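Local coordinates for pyoverdine biosynthesis protein PvcB (Pseudomonas aeruginosa, PDB 4YLM) that catalyses the iron- and 2-oxoglutarate-dependent oxidation of tyrosine isonitrile on the pathway to paerucumarin, at residues 8-13 with 42-47; 90-95 with 271-276; 119-124 with 285-290; 151-156 with 232-237. One frame throughout, in Å; residues are numbered along the deposited sequence. Where two conformers were deposited one is given.

Contact 1: residues 8-13 with 42-47; sequences SDQPVR and ELPAQW
Gln10 and Val12 pack on Leu43, Pro44 and Trp47 in a buried, mainly apolar contact between the lead-in and first residue of strand 12-16 and the first turn of helix 45-55. The centre is the six-membered ring of Trp47. Gln10 CG lies over one face of it in a CH-pi contact, 3.4 Å from the ring centroid and 13° off the normal. Gln10 then bends at chi2 (-71°), which carries its amide away from the indole and onto the proline ring, where OE1 is 3.4 Å from Pro44 CD. The amide plane is turned 36° from the indole plane. Pro44 is the N-cap residue of helix 45-55. The 8-13 segment is itself kinked: Ser8 OG accepts from Gln10 N (3.0 Å) in an ST turn, and Pro11 centres an inverse gamma turn. Val12 straddles two partners, CG1 pressing tightly on Leu43 CD2 at 3.4 Å while CG2 meets Trp47 CH2 at 3.8 Å. The polar tips are used between subunits of the trimeric assembly: Gln10 OE1 is hydrogen-bonded to Ser54 OG of the second subunit, and Trp47 NE1 donates to Asp9 OD2 of the third.

Contact 2: residues 90-95 with 271-276; sequences VLELVE and PRHLRR
With CG anti to its own carbonyl carbon (chi1 -62°) and the chain bent at chi2 (-75°), Glu92 brings its carboxylate alongside Arg275, within reach of His273 as well. The carboxylate and guanidinium planes are steeply inclined to each other. OE1 takes two donors. His273 NE2 approaches nearly along the C-O axis at 2.6 Å from Glu92 OE1, within the plane of the imidazole, and Arg275 NE reaches the syn lone pair of the same oxygen at 3.1 Å. Arg275 NE also bonds Glu92 OE2 at 2.9 Å, a more bent arm of the same salt bridge. Two neighbouring donors would be expected to favour the charged carboxylate. Val94 CG2 covers one face of the His273 ring, offset toward the rim.

The side chains of Leu91, Leu93 and Glu95 lie on the other face of the sheet. There Leu91 CD2 sits 3.4 Å above the centre of the Arg276 guanidinium plane, and Leu93 CB meets Leu274 CB at 4.0 Å. A water joins Leu93 O to Arg272 NE, while Arg272 NH1 donates to Gly139 O. Strands 91-95 and 272-276 run antiparallel (167°), with hydrogen-bonded pairs at Leu91-Arg276, Leu93-Leu274 and Glu95-Arg272. Arg276 makes a long, weak ion pair with Asp114, a probable iron ligand. Helix 69-79 packs on Val90, Glu92 and Arg275, while strand 120-131 pairs with 272-286 along its second edge.

Contact 3: residues 119-124 with 285-290; sequences ETVPEF and LRNPHL
The Glu119 carboxylate and Arg286 guanidinium come together with their planes 69° apart. Glu119 OE2 is 4.1 Å from Arg286 NE and well out of the guanidinium plane, so opposite charges are near without an N-H aimed at the oxygen; Glu119 OE1 instead forms a salt bridge with Arg292. Val121 CG2 lies over one face of the Asn287 carboxamide, 3.6 Å from Asn287 CG. Val121 sets CG1 anti to its backbone N (chi1 177°), which leaves CG2 on the side facing Asn287.

Two backbone bonds join the segments. Asn287 N donates to Glu119 O at 2.9 Å, almost straight but from above the carbonyl plane, and Val121 N donates to Leu285 O, also at 2.9 Å. Between the same Val121 and Leu285, a water accepts from Leu285 N and donates to Val121 O, in place of a direct bond. On the apolar side Val121 CB meets Leu285 CD2 at 4.0 Å. Asn287 OD1 takes His289 N (2.8 Å) in an Asx turn, while its ND2 donates to Met116 O and Leu118 O. Strands 120-131 and 272-286 are antiparallel neighbours in the double-stranded beta-helix (cupin) fold of TauD-like oxygenases; here, close to the probable iron ligand Asp114, their pairing gives way to loop.

Contact 4: residues 151-156 with 232-237; sequences QLADSS and RRCLYH
Leu152 packs against Cys234 and His237 where helix 146-152 and helix 224-235 come to their C-terminal ends, a helix-end packing on the surface of the oxygenase fold. Its CB rests on the sulfur, 3.8 Å from Cys234 SG. With CG anti to the carbonyl carbon (chi1 -70°), the fork of the leucine is carried past the cysteine to His237. There CD1 rests against the root of the imidazole, 3.5 Å from both His237 CB and His237 CG, and it also comes near the Cys234 carbonyl oxygen. CD2 reaches farther over the imidazole, 3.9 Å from the centroid of the His237 ring and only 7° off its normal, a CH-pi contact squarely over the face. The two methyls thus share one side of the ring, while His237 ND1 takes the backbone N-H of Gln239.

The same sulfur meets the chain just beyond the leucine: Cys234 SG also lies 3.8 Å from Ala153 N and, more loosely, near Ala153 CB. Trp161 of helix 155-163 packs against both Cys234 and Ala153. Asp154 then starts that next helix as its N-cap, with OD2 accepting from Ser156 OG and from Glu157 N.

Arg233 is the polar part of the contact. Bent at chi3, it brings its guanidinium back toward the end of helix 146-152. Arg233 NH2 forms a salt bridge with Glu157 and in addition donates to Leu152 O at 3.2 Å, with the oxygen near the guanidinium plane but the nitrogen 53° out of the carbonyl plane.

In the fold
Contacts 2 and 3 share strand 272-286: contact 2 pairs its beginning with strand 91-95, and contact 3 its end with strand 120-131, so their segments alternate along the chain. Contact 2 is a regular antiparallel pair at the surface, rich in charge; contact 3, partly buried, is frayed and leans on a water. Both come near the probable iron ligand Asp114, whereas contacts 1 and 4 lie away from the metal site. Contact 1 is the buried one, apolar within the chain and polar toward other subunits. Contact 4, nested inside the loops closed by contacts 2 and 3, joins helix ends at the surface by leucine packing and one arginine bond.

Contact 1: residues 8-13 with 42-47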
# COMPACT_ATOMS: atom_id res chain seq x y z
N SER A 8 5.19 12.05 -3.19
CA SER A 8 4.97 10.81 -2.47
C SER A 8 4.77 11.10 -1.00
O SER A 8 5.13 12.18 -0.52
CB SER A 8 6.21 9.92 -2.62
OG SER A 8 5.94 8.61 -2.15
N ASP A 9 4.17 10.16 -0.29
CA ASP A 9 4.17 10.22 1.16
C ASP A 9 5.35 9.43 1.72
O ASP A 9 5.54 9.36 2.93
CB ASP A 9 2.84 9.71 1.74
CG ASP A 9 2.31 8.50 0.99
OD1 ASP A 9 3.08 7.86 0.25
OD2 ASP A 9 1.11 8.19 1.14
N GLN A 10 6.14 8.84 0.82
CA GLN A 10 7.35 8.10 1.21
C GLN A 10 8.56 9.04 1.17
O GLN A 10 8.55 10.04 0.45
CB GLN A 10 7.56 6.91 0.25
CG GLN A 10 6.45 5.83 0.34
CD GLN A 10 6.51 5.03 1.63
OE1 GLN A 10 7.56 4.91 2.26
NE2 GLN A 10 5.37 4.48 2.04
N PRO A 11 9.62 8.73 1.93
CA PRO A 11 10.80 9.62 1.94
C PRO A 11 11.69 9.40 0.72
O PRO A 11 12.82 8.87 0.79
CB PRO A 11 11.51 9.25 3.25
CG PRO A 11 11.20 7.75 3.40
CD PRO A 11 9.77 7.58 2.84
N VAL A 12 11.18 9.82 -0.44
CA VAL A 12 11.87 9.62 -1.71
C VAL A 12 11.53 10.77 -2.65
O VAL A 12 10.57 11.47 -2.43
CB VAL A 12 11.40 8.35 -2.46
CG1 VAL A 12 11.84 7.11 -1.75
CG2 VAL A 12 9.87 8.38 -2.62
N ARG A 13 12.32 10.96 -3.71
CA ARG A 13 11.97 11.93 -4.74
C ARG A 13 11.57 11.10 -5.95
O ARG A 13 12.35 10.26 -6.39
CB ARG A 13 13.16 12.81 -5.12
CG ARG A 13 13.46 13.94 -4.15
CD ARG A 13 14.86 14.52 -4.41
NE ARG A 13 15.92 13.58 -4.00
CZ ARG A 13 16.98 13.27 -4.74
NH1 ARG A 13 17.16 13.81 -5.94
NH2 ARG A 13 17.87 12.40 -4.26
N GLU A 42 15.07 0.51 3.12
CA GLU A 42 14.28 1.42 3.95
C GLU A 42 12.87 1.68 3.38
O GLU A 42 11.96 2.03 4.13
CB GLU A 42 15.06 2.73 4.19
CG GLU A 42 16.38 2.47 4.94
CD GLU A 42 17.22 3.72 5.15
OE1 GLU A 42 16.74 4.71 5.73
OE2 GLU A 42 18.40 3.70 4.76
N LEU A 43 12.69 1.49 2.08
CA LEU A 43 11.36 1.66 1.48
C LEU A 43 10.56 0.37 1.64
O LEU A 43 11.13 -0.71 1.66
CB LEU A 43 11.49 2.02 -0.01
CG LEU A 43 12.31 3.28 -0.30
CD1 LEU A 43 12.42 3.52 -1.81
CD2 LEU A 43 11.67 4.48 0.39
N PRO A 44 9.23 0.47 1.78
CA PRO A 44 8.44 -0.75 1.95
C PRO A 44 8.25 -1.50 0.64
O PRO A 44 7.76 -0.92 -0.33
CB PRO A 44 7.08 -0.25 2.47
CG PRO A 44 7.12 1.26 2.44
CD PRO A 44 8.39 1.68 1.75
N ALA A 45 8.62 -2.78 0.62
CA ALA A 45 8.48 -3.62 -0.58
C ALA A 45 7.06 -3.68 -1.12
O ALA A 45 6.86 -3.75 -2.34
CB ALA A 45 9.00 -5.04 -0.30
N GLN A 46 6.06 -3.64 -0.23
CA GLN A 46 4.66 -3.71 -0.68
C GLN A 46 4.32 -2.48 -1.53
O GLN A 46 3.60 -2.57 -2.52
CB GLN A 46 3.69 -3.82 0.50
CG GLN A 46 2.23 -4.11 0.12
CD GLN A 46 2.09 -5.40 -0.70
OE1 GLN A 46 2.70 -6.42 -0.38
NE2 GLN A 46 1.29 -5.34 -1.77
N TRP A 47 4.83 -1.32 -1.11
CA TRP A 47 4.62 -0.09 -1.85
C TRP A 47 5.33 -0.14 -3.21
O TRP A 47 4.76 0.24 -4.23
CB TRP A 47 5.11 1.08 -1.00
CG TRP A 47 5.04 2.41 -1.67
CD1 TRP A 47 3.91 3.14 -1.93
CD2 TRP A 47 6.15 3.20 -2.11
NE1 TRP A 47 4.26 4.34 -2.50
CE2 TRP A 47 5.63 4.39 -2.64
CE3 TRP A 47 7.54 3.01 -2.10
CZ2 TRP A 47 6.44 5.40 -3.16
CZ3 TRP A 47 8.35 4.02 -2.63
CH2 TRP A 47 7.79 5.19 -3.15

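Contact 2: residues 90-95 with 271-276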
# COMPACT_ATOMS: atom_id res chain seq x y z
N VAL A 90 19.93 -15.81 -7.14
CA VAL A 90 20.60 -14.77 -7.93
C VAL A 90 21.34 -15.27 -9.17
O VAL A 90 22.27 -16.08 -9.08
CB VAL A 90 21.60 -13.99 -7.05
CG1 VAL A 90 22.43 -13.03 -7.89
CG2 VAL A 90 20.88 -13.26 -5.93
N LEU A 91 20.93 -14.78 -10.33
CA LEU A 91 21.69 -15.02 -11.57
C LEU A 91 22.77 -13.94 -11.70
O LEU A 91 22.46 -12.75 -11.67
CB LEU A 91 20.76 -14.98 -12.79
CG LEU A 91 21.46 -15.11 -14.16
CD1 LEU A 91 22.04 -16.50 -14.33
CD2 LEU A 91 20.50 -14.78 -15.30
N GLU A 92 24.03 -14.36 -11.80
CA GLU A 92 25.15 -13.42 -11.97
C GLU A 92 25.31 -13.08 -13.44
O GLU A 92 25.37 -13.97 -14.28
CB GLU A 92 26.46 -14.03 -11.45
CG GLU A 92 26.45 -14.37 -9.96
CD GLU A 92 26.58 -13.13 -9.07
OE1 GLU A 92 27.20 -12.13 -9.49
OE2 GLU A 92 26.08 -13.18 -7.94
N LEU A 93 25.38 -11.79 -13.76
CA LEU A 93 25.52 -11.38 -15.16
C LEU A 93 26.72 -10.46 -15.26
O LEU A 93 26.61 -9.25 -15.03
CB LEU A 93 24.26 -10.66 -15.65
CG LEU A 93 22.97 -11.48 -15.74
CD1 LEU A 93 21.75 -10.59 -15.79
CD2 LEU A 93 22.99 -12.43 -16.94
N VAL A 94 27.87 -11.04 -15.57
CA VAL A 94 29.13 -10.31 -15.51
C VAL A 94 29.71 -10.23 -16.91
O VAL A 94 29.80 -11.23 -17.62
CB VAL A 94 30.13 -11.00 -14.58
CG1 VAL A 94 31.40 -10.17 -14.43
CG2 VAL A 94 29.51 -11.25 -13.22
N GLU A 95 30.10 -9.02 -17.31
CA GLU A 95 30.71 -8.81 -18.61
C GLU A 95 32.02 -8.06 -18.46
O GLU A 95 32.16 -7.19 -17.59
CB GLU A 95 29.77 -8.05 -19.53
CG GLU A 95 28.47 -8.77 -19.77
CD GLU A 95 27.78 -8.32 -21.02
OE1 GLU A 95 26.84 -9.00 -21.47
OE2 GLU A 95 28.19 -7.27 -21.57
N PRO A 271 32.67 -3.05 -19.21
CA PRO A 271 32.72 -3.88 -18.00
C PRO A 271 31.48 -3.63 -17.14
O PRO A 271 31.15 -2.47 -16.85
CB PRO A 271 33.97 -3.38 -17.29
CG PRO A 271 34.16 -2.00 -17.79
CD PRO A 271 33.67 -1.98 -19.19
N ARG A 272 30.80 -4.69 -16.73
CA ARG A 272 29.52 -4.54 -16.06
C ARG A 272 29.17 -5.76 -15.25
O ARG A 272 29.38 -6.89 -15.69
CB ARG A 272 28.43 -4.30 -17.10
CG ARG A 272 27.10 -3.85 -16.52
CD ARG A 272 26.17 -3.46 -17.64
NE ARG A 272 25.54 -4.62 -18.25
CZ ARG A 272 25.00 -4.62 -19.46
NH1 ARG A 272 25.05 -3.52 -20.21
NH2 ARG A 272 24.43 -5.72 -19.93
N HIS A 273 28.61 -5.53 -14.07
CA HIS A 273 28.18 -6.63 -13.22
C HIS A 273 26.74 -6.40 -12.74
O HIS A 273 26.47 -5.48 -11.97
CB HIS A 273 29.15 -6.76 -12.04
CG HIS A 273 28.89 -7.95 -11.17
ND1 HIS A 273 29.71 -8.28 -10.11
CD2 HIS A 273 27.90 -8.87 -11.20
CE1 HIS A 273 29.23 -9.37 -9.53
NE2 HIS A 273 28.14 -9.75 -10.17
N LEU A 274 25.82 -7.24 -13.21
CA LEU A 274 24.42 -7.21 -12.78
C LEU A 274 24.07 -8.50 -12.08
O LEU A 274 24.67 -9.55 -12.36
CB LEU A 274 23.46 -7.07 -13.97
CG LEU A 274 23.64 -5.93 -14.96
CD1 LEU A 274 22.55 -6.02 -16.02
CD2 LEU A 274 23.61 -4.58 -14.25
N ARG A 275 23.07 -8.43 -11.20
CA ARG A 275 22.52 -9.59 -10.53
C ARG A 275 21.01 -9.58 -10.67
O ARG A 275 20.38 -8.55 -10.42
CB ARG A 275 22.91 -9.58 -9.04
CG ARG A 275 24.34 -10.07 -8.79
CD ARG A 275 24.76 -9.92 -7.34
NE ARG A 275 26.12 -10.41 -7.21
CZ ARG A 275 27.01 -9.96 -6.33
NH1 ARG A 275 26.68 -9.00 -5.46
NH2 ARG A 275 28.24 -10.47 -6.32
N ARG A 276 20.42 -10.70 -11.08
CA ARG A 276 18.98 -10.76 -11.29
C ARG A 276 18.30 -11.81 -10.42
O ARG A 276 18.77 -12.95 -10.32
CB ARG A 276 18.65 -11.03 -12.76
CG ARG A 276 17.14 -11.08 -13.03
CD ARG A 276 16.81 -12.06 -14.15
NE ARG A 276 17.00 -13.44 -13.73
CZ ARG A 276 17.07 -14.48 -14.57
NH1 ARG A 276 16.97 -14.28 -15.87
NH2 ARG A 276 17.25 -15.71 -14.10
O HOH W 1 26.08 -7.54 -17.42

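Contact 3: residues 119-124 with 285-290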
# COMPACT_ATOMS: atom_id res chain seq x y z
N GLU A 119 7.71 -23.81 -16.22
CA GLU A 119 6.43 -24.28 -15.71
C GLU A 119 5.67 -23.14 -15.03
O GLU A 119 4.44 -23.13 -15.01
CB GLU A 119 6.64 -25.43 -14.72
CG GLU A 119 5.35 -25.92 -14.06
CD GLU A 119 4.40 -26.59 -15.04
OE1 GLU A 119 4.85 -27.02 -16.13
OE2 GLU A 119 3.19 -26.68 -14.73
N THR A 120 6.41 -22.18 -14.47
CA THR A 120 5.81 -21.01 -13.84
C THR A 120 6.51 -19.73 -14.32
O THR A 120 7.71 -19.74 -14.60
CB THR A 120 5.88 -21.07 -12.31
OG1 THR A 120 7.24 -20.99 -11.89
CG2 THR A 120 5.27 -22.37 -11.80
N VAL A 121 5.74 -18.65 -14.41
CA VAL A 121 6.22 -17.39 -14.98
C VAL A 121 6.38 -16.36 -13.86
O VAL A 121 5.44 -16.11 -13.10
CB VAL A 121 5.22 -16.89 -16.08
CG1 VAL A 121 5.64 -15.55 -16.63
CG2 VAL A 121 5.10 -17.93 -17.21
N PRO A 122 7.57 -15.76 -13.74
CA PRO A 122 7.76 -14.79 -12.66
C PRO A 122 7.03 -13.48 -12.96
O PRO A 122 6.96 -13.10 -14.12
CB PRO A 122 9.27 -14.54 -12.68
CG PRO A 122 9.66 -14.77 -14.11
CD PRO A 122 8.75 -15.87 -14.61
N GLU A 123 6.50 -12.81 -11.94
CA GLU A 123 5.89 -11.50 -12.17
C GLU A 123 6.93 -10.41 -12.35
O GLU A 123 6.79 -9.55 -13.22
CB GLU A 123 4.88 -11.12 -11.06
CG GLU A 123 4.24 -9.74 -11.29
CD GLU A 123 3.05 -9.45 -10.38
OE1 GLU A 123 2.88 -10.17 -9.37
OE2 GLU A 123 2.29 -8.51 -10.68
N PHE A 124 7.98 -10.43 -11.53
CA PHE A 124 8.99 -9.38 -11.55
C PHE A 124 10.40 -9.91 -11.79
O PHE A 124 10.76 -11.01 -11.33
CB PHE A 124 9.04 -8.63 -10.20
CG PHE A 124 7.73 -8.00 -9.80
CD1 PHE A 124 7.19 -6.93 -10.52
CD2 PHE A 124 7.04 -8.46 -8.68
CE1 PHE A 124 5.97 -6.34 -10.12
CE2 PHE A 124 5.83 -7.88 -8.28
CZ PHE A 124 5.29 -6.82 -9.01
N LEU A 285 2.39 -18.10 -10.79
CA LEU A 285 1.65 -18.16 -12.05
C LEU A 285 2.05 -19.36 -12.92
O LEU A 285 3.14 -19.39 -13.49
CB LEU A 285 1.86 -16.88 -12.86
CG LEU A 285 1.28 -16.87 -14.28
CD1 LEU A 285 -0.22 -17.10 -14.23
CD2 LEU A 285 1.61 -15.56 -15.01
N ARG A 286 1.15 -20.33 -13.04
CA ARG A 286 1.37 -21.44 -13.96
C ARG A 286 1.44 -20.89 -15.38
O ARG A 286 0.58 -20.12 -15.80
CB ARG A 286 0.22 -22.44 -13.83
CG ARG A 286 0.31 -23.64 -14.75
CD ARG A 286 -0.85 -24.59 -14.48
NE ARG A 286 -0.80 -25.78 -15.32
CZ ARG A 286 -1.42 -25.89 -16.49
NH1 ARG A 286 -2.13 -24.86 -16.96
NH2 ARG A 286 -1.32 -27.01 -17.19
N ASN A 287 2.48 -21.29 -16.12
CA ASN A 287 2.67 -20.81 -17.49
C ASN A 287 1.52 -21.26 -18.38
O ASN A 287 1.36 -22.45 -18.63
CB ASN A 287 3.99 -21.33 -18.05
CG ASN A 287 4.34 -20.71 -19.40
OD1 ASN A 287 3.51 -20.05 -20.03
ND2 ASN A 287 5.58 -20.91 -19.83
N PRO A 288 0.72 -20.30 -18.87
CA PRO A 288 -0.43 -20.62 -19.72
C PRO A 288 -0.05 -20.94 -21.16
O PRO A 288 -0.91 -21.37 -21.92
CB PRO A 288 -1.27 -19.34 -19.68
CG PRO A 288 -0.26 -18.25 -19.49
CD PRO A 288 0.82 -18.85 -18.60
N HIS A 289 1.22 -20.74 -21.52
CA HIS A 289 1.62 -20.89 -22.91
C HIS A 289 2.53 -22.09 -23.17
O HIS A 289 2.84 -22.41 -24.32
CB HIS A 289 2.28 -19.61 -23.40
CG HIS A 289 1.42 -18.39 -23.23
ND1 HIS A 289 1.87 -17.24 -22.61
CD2 HIS A 289 0.14 -18.15 -23.59
CE1 HIS A 289 0.90 -16.35 -22.61
NE2 HIS A 289 -0.16 -16.87 -23.19
N LEU A 290 2.98 -22.74 -22.10
CA LEU A 290 3.88 -23.88 -22.24
C LEU A 290 3.14 -25.07 -22.87
O LEU A 290 2.04 -25.42 -22.46
CB LEU A 290 4.45 -24.28 -20.89
CG LEU A 290 5.48 -25.42 -20.90
CD1 LEU A 290 6.67 -25.03 -21.75
CD2 LEU A 290 5.93 -25.77 -19.50
O HOH W 2 4.83 -16.91 -10.64

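Contact 4: residues 151-156 with 232-237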
# COMPACT_ATOMS: atom_id res chain seq x y z
N GLN A 151 -1.41 1.13 -28.02
CA GLN A 151 -2.02 2.44 -28.26
C GLN A 151 -1.48 3.08 -29.54
O GLN A 151 -2.07 4.02 -30.05
CB GLN A 151 -1.78 3.40 -27.09
CG GLN A 151 -2.14 2.87 -25.70
CD GLN A 151 -3.50 2.22 -25.65
OE1 GLN A 151 -4.50 2.84 -25.99
NE2 GLN A 151 -3.54 0.96 -25.22
N LEU A 152 -0.35 2.59 -30.02
CA LEU A 152 0.26 3.15 -31.23
C LEU A 152 -0.25 2.50 -32.51
O LEU A 152 -0.18 3.10 -33.58
CB LEU A 152 1.78 3.02 -31.16
CG LEU A 152 2.43 3.93 -30.12
CD1 LEU A 152 3.83 3.45 -29.78
CD2 LEU A 152 2.44 5.37 -30.62
N ALA A 153 -0.77 1.29 -32.39
CA ALA A 153 -1.21 0.52 -33.55
C ALA A 153 -2.38 1.20 -34.25
O ALA A 153 -3.30 1.69 -33.60
CB ALA A 153 -1.60 -0.88 -33.12
N ASP A 154 -2.37 1.21 -35.59
CA ASP A 154 -3.54 1.68 -36.32
C ASP A 154 -4.54 0.55 -36.50
O ASP A 154 -4.24 -0.61 -36.18
CB ASP A 154 -3.16 2.33 -37.67
CG ASP A 154 -2.64 1.32 -38.68
OD1 ASP A 154 -1.67 1.67 -39.39
OD2 ASP A 154 -3.20 0.21 -38.79
N SER A 155 -5.72 0.89 -37.00
CA SER A 155 -6.82 -0.06 -37.16
C SER A 155 -6.41 -1.37 -37.83
O SER A 155 -6.81 -2.44 -37.40
CB SER A 155 -7.94 0.59 -37.97
OG SER A 155 -8.25 1.88 -37.47
N SER A 156 -5.62 -1.28 -38.90
CA SER A 156 -5.28 -2.47 -39.67
C SER A 156 -4.16 -3.26 -39.00
O SER A 156 -4.19 -4.50 -38.97
CB SER A 156 -4.92 -2.11 -41.13
OG SER A 156 -3.73 -1.34 -41.20
N ARG A 232 7.26 -4.38 -34.50
CA ARG A 232 8.52 -3.70 -34.24
C ARG A 232 8.37 -2.19 -34.23
O ARG A 232 8.97 -1.51 -33.40
CB ARG A 232 9.61 -4.12 -35.24
CG ARG A 232 10.25 -5.46 -34.95
CD ARG A 232 11.10 -5.97 -36.14
NE ARG A 232 11.78 -7.22 -35.82
CZ ARG A 232 12.11 -8.16 -36.71
NH1 ARG A 232 11.81 -7.99 -38.00
NH2 ARG A 232 12.72 -9.27 -36.31
N ARG A 233 7.57 -1.65 -35.15
CA ARG A 233 7.38 -0.20 -35.21
C ARG A 233 6.81 0.31 -33.89
O ARG A 233 7.19 1.37 -33.40
CB ARG A 233 6.41 0.17 -36.34
CG ARG A 233 6.20 1.67 -36.49
CD ARG A 233 5.09 2.01 -37.50
NE ARG A 233 3.75 1.67 -37.03
CZ ARG A 233 3.01 2.45 -36.25
NH1 ARG A 233 3.48 3.63 -35.83
NH2 ARG A 233 1.79 2.07 -35.88
N CYS A 234 5.88 -0.44 -33.32
CA CYS A 234 5.16 0.02 -32.13
C CYS A 234 5.93 -0.27 -30.84
O CYS A 234 5.97 0.56 -29.94
CB CYS A 234 3.76 -0.58 -32.10
SG CYS A 234 2.66 0.05 -33.42
N LEU A 235 6.56 -1.45 -30.77
CA LEU A 235 7.34 -1.82 -29.59
C LEU A 235 8.62 -1.01 -29.46
O LEU A 235 9.05 -0.73 -28.34
CB LEU A 235 7.63 -3.32 -29.59
CG LEU A 235 6.42 -4.22 -29.37
CD1 LEU A 235 6.76 -5.66 -29.78
CD2 LEU A 235 5.96 -4.14 -27.89
N TYR A 236 9.22 -0.61 -30.58
CA TYR A 236 10.45 0.17 -30.51
C TYR A 236 10.22 1.68 -30.61
O TYR A 236 11.17 2.47 -30.59
CB TYR A 236 11.48 -0.28 -31.56
CG TYR A 236 12.13 -1.62 -31.24
CD1 TYR A 236 13.24 -1.70 -30.41
CD2 TYR A 236 11.62 -2.80 -31.78
CE1 TYR A 236 13.84 -2.93 -30.12
CE2 TYR A 236 12.21 -4.02 -31.50
CZ TYR A 236 13.32 -4.08 -30.67
OH TYR A 236 13.90 -5.31 -30.41
N HIS A 237 8.97 2.08 -30.71
CA HIS A 237 8.59 3.48 -30.73
C HIS A 237 8.99 4.18 -29.41
O HIS A 237 8.90 3.58 -28.33
CB HIS A 237 7.09 3.58 -30.96
CG HIS A 237 6.60 4.96 -31.27
ND1 HIS A 237 6.56 5.97 -30.32
CD2 HIS A 237 6.11 5.51 -32.41
CE1 HIS A 237 6.07 7.07 -30.87
NE2 HIS A 237 5.80 6.82 -32.14